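Local coordinates for protein dihydropyrimidinase (Dictyostelium discoideum, PDB 2FTW) that catalyses the reversible, zinc-dependent hydrolytic ring opening of dihydropyrimidines, the second step of reductive pyrimidine degradation, at residues Ile257-His260 / Arg261-Val265; Asp303-Thr306 / Lys307-Met311. All blocks are in the same frame, centred on the assembly; numbering follows the deposited sequence.

Interaction 1. Residues Ile257-His260 / Arg261-Val265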
ATOM      1  N   ILE A 257       9.032   3.400   7.219  1.00 21.53           N
ATOM      2  CA  ILE A 257       8.653   3.905   8.543  1.00 21.52           C
ATOM      3  C   ILE A 257       7.125   3.970   8.682  1.00 22.05           C
ATOM      4  O   ILE A 257       6.561   3.586   9.708  1.00 22.37           O
ATOM      5  CB  ILE A 257       9.284   5.312   8.810  1.00 21.05           C
ATOM      6  CG1 ILE A 257      10.804   5.200   8.918  1.00 21.51           C
ATOM      7  CG2 ILE A 257       8.727   5.939  10.096  1.00 21.67           C
ATOM      8  CD1 ILE A 257      11.557   6.542   9.070  1.00 20.89           C
ATOM      9  N   CYS A 258       6.451   4.449   7.640  1.00 22.15           N
ATOM     10  CA  CYS A 258       4.993   4.542   7.659  1.00 22.15           C
ATOM     11  C   CYS A 258       4.390   3.145   7.785  1.00 22.63           C
ATOM     12  O   CYS A 258       3.501   2.919   8.605  1.00 23.12           O
ATOM     13  CB  CYS A 258       4.513   5.221   6.385  1.00 21.89           C
ATOM     14  SG  CYS A 258       2.749   5.214   6.114  1.00 22.48           S
ATOM     15  N   LYS A 259       4.894   2.218   6.969  1.00 22.71           N
ATOM     16  CA  LYS A 259       4.452   0.835   6.980  1.00 23.15           C
ATOM     17  C   LYS A 259       4.475   0.226   8.384  1.00 23.02           C
ATOM     18  O   LYS A 259       3.450  -0.240   8.875  1.00 23.21           O
ATOM     19  CB  LYS A 259       5.318   0.011   6.028  1.00 23.29           C
ATOM     20  CG  LYS A 259       5.096  -1.510   6.091  1.00 23.97           C
ATOM     21  CD  LYS A 259       6.193  -2.258   5.346  1.00 24.19           C
ATOM     22  CE  LYS A 259       7.535  -2.235   6.091  1.00 25.73           C
ATOM     23  NZ  LYS A 259       8.607  -3.024   5.383  1.00 26.11           N
ATOM     24  N   HIS A 260       5.649   0.207   9.007  1.00 23.06           N
ATOM     25  CA  HIS A 260       5.800  -0.291  10.379  1.00 23.15           C
ATOM     26  C   HIS A 260       4.986   0.486  11.439  1.00 23.31           C
ATOM     27  O   HIS A 260       4.426  -0.116  12.364  1.00 22.45           O
ATOM     28  CB  HIS A 260       7.275  -0.253  10.797  1.00 23.36           C
ATOM     29  CG  HIS A 260       8.139  -1.262  10.110  1.00 22.89           C
ATOM     30  ND1 HIS A 260       8.153  -2.591  10.466  1.00 24.04           N
ATOM     31  CD2 HIS A 260       9.057  -1.125   9.122  1.00 23.34           C
ATOM     32  CE1 HIS A 260       9.023  -3.237   9.705  1.00 26.04           C
ATOM     33  NE2 HIS A 260       9.587  -2.367   8.883  1.00 23.69           N
ATOM     34  N   ARG A 261       4.947   1.815  11.342  1.00 23.33           N
ATOM     35  CA  ARG A 261       4.213   2.602  12.352  1.00 23.57           C
ATOM     36  C   ARG A 261       2.738   2.254  12.406  1.00 23.96           C
ATOM     37  O   ARG A 261       2.146   2.173  13.487  1.00 24.29           O
ATOM     38  CB  ARG A 261       4.334   4.092  12.093  1.00 23.32           C
ATOM     39  CG  ARG A 261       5.644   4.614  12.501  1.00 23.67           C
ATOM     40  CD  ARG A 261       5.731   6.085  12.367  1.00 23.60           C
ATOM     41  NE  ARG A 261       5.494   6.764  13.633  1.00 23.74           N
ATOM     42  CZ  ARG A 261       5.985   7.962  13.932  1.00 24.15           C
ATOM     43  NH1 ARG A 261       6.749   8.599  13.048  1.00 24.95           N
ATOM     44  NH2 ARG A 261       5.724   8.518  15.106  1.00 21.93           N
ATOM     45  N   LYS A 262       2.168   2.073  11.219  1.00 24.34           N
ATOM     46  CA  LYS A 262       0.803   1.639  11.016  1.00 24.74           C
ATOM     47  C   LYS A 262       0.464   0.393  11.838  1.00 24.72           C
ATOM     48  O   LYS A 262      -0.610   0.303  12.432  1.00 25.42           O
ATOM     49  CB  LYS A 262       0.613   1.317   9.535  1.00 24.69           C
ATOM     50  CG  LYS A 262      -0.791   1.485   9.034  1.00 26.23           C
ATOM     51  CD  LYS A 262      -0.856   1.433   7.506  1.00 26.85           C
ATOM     52  CE  LYS A 262      -0.294   2.695   6.838  1.00 28.33           C
ATOM     53  NZ  LYS A 262       0.135   2.430   5.411  1.00 27.26           N
ATOM     54  N   GLU A 263       1.395  -0.557  11.879  1.00 24.37           N
ATOM     55  CA  GLU A 263       1.183  -1.809  12.600  1.00 23.98           C
ATOM     56  C   GLU A 263       1.442  -1.604  14.091  1.00 23.66           C
ATOM     57  O   GLU A 263       1.339  -2.542  14.864  1.00 23.75           O
ATOM     58  CB  GLU A 263       2.082  -2.918  12.045  1.00 23.99           C
ATOM     59  CG  GLU A 263       2.014  -3.073  10.524  1.00 24.43           C
ATOM     60  CD  GLU A 263       2.791  -4.279  10.018  0.50 24.47           C
ATOM     61  OE1 GLU A 263       2.422  -5.427  10.361  0.50 25.91           O
ATOM     62  OE2 GLU A 263       3.770  -4.082   9.270  0.50 25.35           O
ATOM     63  N   GLY A 264       1.782  -0.371  14.475  1.00 22.79           N
ATOM     64  CA  GLY A 264       1.945   0.005  15.872  1.00 22.01           C
ATOM     65  C   GLY A 264       3.374  -0.046  16.364  1.00 21.46           C
ATOM     66  O   GLY A 264       3.610   0.098  17.563  1.00 21.34           O
ATOM     67  N   VAL A 265       4.337  -0.241  15.457  1.00 20.17           N
ATOM     68  CA  VAL A 265       5.752  -0.293  15.854  1.00 19.88           C
ATOM     69  C   VAL A 265       6.187   1.083  16.374  1.00 19.39           C
ATOM     70  O   VAL A 265       5.764   2.112  15.846  1.00 18.43           O
ATOM     71  CB  VAL A 265       6.679  -0.774  14.693  1.00 19.26           C
ATOM     72  CG1 VAL A 265       8.146  -0.749  15.094  1.00 19.11           C
ATOM     73  CG2 VAL A 265       6.307  -2.177  14.266  1.00 19.10           C
TER
HETATM   74  O   HOH W   1       5.723  -3.995  11.430  1.00 27.70           O
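I257 and R261, one helical turn apart, run next to each other in the same direction, with I257 CG2 3.8 Å from R261 CD. The R261 chain, its CG anti to the carbonyl carbon (chi1 -77°), runs past I257 O and bends at chi3, carrying the guanidinium away to a salt bridge with D320, while the aliphatic part stays against the isoleucine. On another side of the helix C258 SG lies 3.9 Å from K262 NZ; the same two residues of a neighbouring subunit pack here, and the two K262 amines come close as like charges. H260 turns its ring edge to V265, whose CG2 is near the ring plane and 4.1 Å from H260 CB. K259 CE rests over one ring face, 3.3 Å above the plane and displaced from its centre. Both K259 NZ and H260 NE2 bond to N230 on helix 223-239, and a water 3.0 Å from H260 ND1 also reaches E263 OE2 weakly. H260 O accepts from V265 N at 3.1 Å and, weakly, from E263 N, while G264 N bonds to R261 O at 2.8 Å. With G264 at positive phi (96°), this is a Schellman motif, closing helix 251-262 of the beta-alpha-beta unit between strands 243-245 and 267-269 in the (beta-alpha)8-barrel.

Interaction 2. Residues Asp303-Thr306 / Lys307-Met311; sequences DPRT and KGVLM
R305 and T306 pass into the helix through two backbone bonds, V309 N to R305 O at 3.2 Å and L310 N to T306 O at 3.0 Å, just after a type I turn from D303 to T306. R305 and V309 meet at a slant: in one of the two conformers modelled for R305, V309 CG2 sits over a guanidinium face, nearer its edge than its middle and 3.5 Å from R305 NH1, a contact that is therefore doubtful. In that conformer a first torsion of 66° sets R305 CG between its backbone N and carbonyl carbon. T306 and L310 run alongside each other, T306 CG2 meeting L310 CD1 at 4.0 Å. The threonine's other branch, OG1, donates to D303 O at 2.6 Å; T306 N reaches that oxygen from the same face. D303 OD1 in turn receives R305 N from above its carboxylate plane, a capping bond. Two waters accept from G308 N and K307 N and donate to P304 O. The first amides of helix 306-316 thus find acceptors in the D303 carbonyl and in two waters held by P304 O, and the acidic side chain near this end would probably suit the helix dipole.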
ATOM      1  N   ASP A 303      15.493  12.253  -7.176  1.00 26.72           N
ATOM      2  CA  ASP A 303      14.042  12.165  -7.451  1.00 26.61           C
ATOM      3  C   ASP A 303      13.339  13.467  -7.024  1.00 26.57           C
ATOM      4  O   ASP A 303      13.292  13.760  -5.832  1.00 26.64           O
ATOM      5  CB  ASP A 303      13.401  10.966  -6.726  1.00 26.48           C
ATOM      6  CG  ASP A 303      11.882  10.888  -6.926  1.00 27.31           C
ATOM      7  OD1 ASP A 303      11.277  11.856  -7.444  1.00 27.99           O
ATOM      8  OD2 ASP A 303      11.273   9.857  -6.550  1.00 28.84           O
ATOM      9  N   PRO A 304      12.768  14.226  -7.995  1.00 26.66           N
ATOM     10  CA  PRO A 304      12.137  15.532  -7.752  1.00 26.20           C
ATOM     11  C   PRO A 304      10.944  15.530  -6.796  1.00 25.87           C
ATOM     12  O   PRO A 304      10.692  16.541  -6.128  1.00 25.76           O
ATOM     13  CB  PRO A 304      11.663  15.961  -9.149  1.00 26.61           C
ATOM     14  CG  PRO A 304      12.482  15.155 -10.102  1.00 27.26           C
ATOM     15  CD  PRO A 304      12.673  13.851  -9.425  1.00 26.85           C
ATOM     16  N   ARG A 305      10.205  14.421  -6.734  1.00 25.48           N
ATOM     17  CA  ARG A 305       9.027  14.418  -5.866  0.50 25.29           C
ATOM     18  C   ARG A 305       9.379  14.167  -4.386  1.00 24.86           C
ATOM     19  O   ARG A 305       8.504  14.211  -3.519  1.00 24.70           O
ATOM     20  CB  ARG A 305       7.931  13.485  -6.403  0.50 25.43           C
ATOM     21  CG  ARG A 305       8.247  12.008  -6.423  0.50 25.80           C
ATOM     22  CD  ARG A 305       7.145  11.242  -7.139  0.50 25.63           C
ATOM     23  NE  ARG A 305       5.834  11.483  -6.539  0.50 25.48           N
ATOM     24  CZ  ARG A 305       5.369  10.871  -5.453  0.50 25.37           C
ATOM     25  NH1 ARG A 305       6.099   9.963  -4.817  0.50 25.91           N
ATOM     26  NH2 ARG A 305       4.163  11.180  -4.992  0.50 25.10           N
ATOM     27  N   THR A 306      10.664  13.990  -4.101  1.00 24.42           N
ATOM     28  CA  THR A 306      11.128  13.633  -2.776  1.00 24.17           C
ATOM     29  C   THR A 306      10.745  14.581  -1.639  1.00 23.75           C
ATOM     30  O   THR A 306      10.200  14.146  -0.623  1.00 22.07           O
ATOM     31  CB  THR A 306      12.658  13.455  -2.754  1.00 24.13           C
ATOM     32  OG1 THR A 306      13.020  12.369  -3.603  1.00 23.12           O
ATOM     33  CG2 THR A 306      13.150  13.159  -1.345  1.00 24.62           C
ATOM     34  N   LYS A 307      11.041  15.869  -1.796  1.00 23.74           N
ATOM     35  CA  LYS A 307      10.856  16.789  -0.677  1.00 24.31           C
ATOM     36  C   LYS A 307       9.393  17.017  -0.328  1.00 23.76           C
ATOM     37  O   LYS A 307       9.056  17.193   0.849  1.00 24.14           O
ATOM     38  CB  LYS A 307      11.600  18.118  -0.909  1.00 24.59           C
ATOM     39  CG  LYS A 307      10.971  19.103  -1.838  1.00 25.88           C
ATOM     40  CD  LYS A 307      11.961  20.252  -2.089  1.00 26.12           C
ATOM     41  CE  LYS A 307      11.385  21.299  -3.034  1.00 27.42           C
ATOM     42  NZ  LYS A 307      12.282  22.495  -3.125  1.00 28.79           N
ATOM     43  N   GLY A 308       8.532  17.008  -1.342  1.00 23.44           N
ATOM     44  CA  GLY A 308       7.090  17.117  -1.143  1.00 23.39           C
ATOM     45  C   GLY A 308       6.529  15.927  -0.377  1.00 23.49           C
ATOM     46  O   GLY A 308       5.678  16.091   0.502  1.00 24.21           O
ATOM     47  N   VAL A 309       7.003  14.733  -0.709  1.00 23.24           N
ATOM     48  CA  VAL A 309       6.552  13.499  -0.048  1.00 23.38           C
ATOM     49  C   VAL A 309       7.053  13.418   1.388  1.00 22.94           C
ATOM     50  O   VAL A 309       6.324  12.988   2.267  1.00 23.37           O
ATOM     51  CB  VAL A 309       7.003  12.241  -0.840  1.00 23.48           C
ATOM     52  CG1 VAL A 309       6.760  10.943  -0.046  1.00 23.50           C
ATOM     53  CG2 VAL A 309       6.278  12.173  -2.170  1.00 23.46           C
ATOM     54  N   LEU A 310       8.295  13.831   1.617  1.00 22.80           N
ATOM     55  CA  LEU A 310       8.827  13.952   2.973  1.00 22.59           C
ATOM     56  C   LEU A 310       7.961  14.900   3.835  1.00 22.44           C
ATOM     57  O   LEU A 310       7.701  14.598   5.009  1.00 22.98           O
ATOM     58  CB  LEU A 310      10.293  14.407   2.952  1.00 22.01           C
ATOM     59  CG  LEU A 310      11.324  13.384   2.441  1.00 22.81           C
ATOM     60  CD1 LEU A 310      12.718  13.954   2.561  1.00 23.22           C
ATOM     61  CD2 LEU A 310      11.260  12.029   3.178  1.00 23.28           C
ATOM     62  N   MET A 311       7.510  16.017   3.255  1.00 21.87           N
ATOM     63  CA  MET A 311       6.657  16.976   3.972  1.00 21.62           C
ATOM     64  C   MET A 311       5.254  16.426   4.214  1.00 21.61           C
ATOM     65  O   MET A 311       4.686  16.639   5.285  1.00 21.80           O
ATOM     66  CB  MET A 311       6.587  18.306   3.230  1.00 21.68           C
ATOM     67  CG  MET A 311       5.905  19.429   4.000  1.00 21.61           C
ATOM     68  SD  MET A 311       6.794  19.914   5.490  1.00 22.09           S
ATOM     69  CE  MET A 311       8.018  21.063   4.854  1.00 21.95           C
TER
HETATM   70  O   HOH W   2       8.819  17.381  -4.078  1.00 18.43           O
HETATM   71  O   HOH W   3      12.566  16.855  -3.840  1.00 38.01           O

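How the interactions relate
The two contacts follow one another along the chain, neither nested nor crossed, and neither closes a loop, since the segments in each run on without a gap. Interaction 1 ends helix 251-262, after which the chain turns into strand 267-269; interaction 2, past helices 273-277 and 288-292, opens helix 306-316. Their centres lie 20 Å apart and their nearest atoms about 8 Å, without touching. The two helices nevertheless meet: D303, R305 and V309 pack on I251 and L310 on A254, near the start of the helix that interaction 1 closes. I257 and L310 also share L319 as a neighbour. Both contacts belong to the barrel domain; interaction 1 packs on one neighbouring subunit, and R305 of interaction 2 on R305 of another.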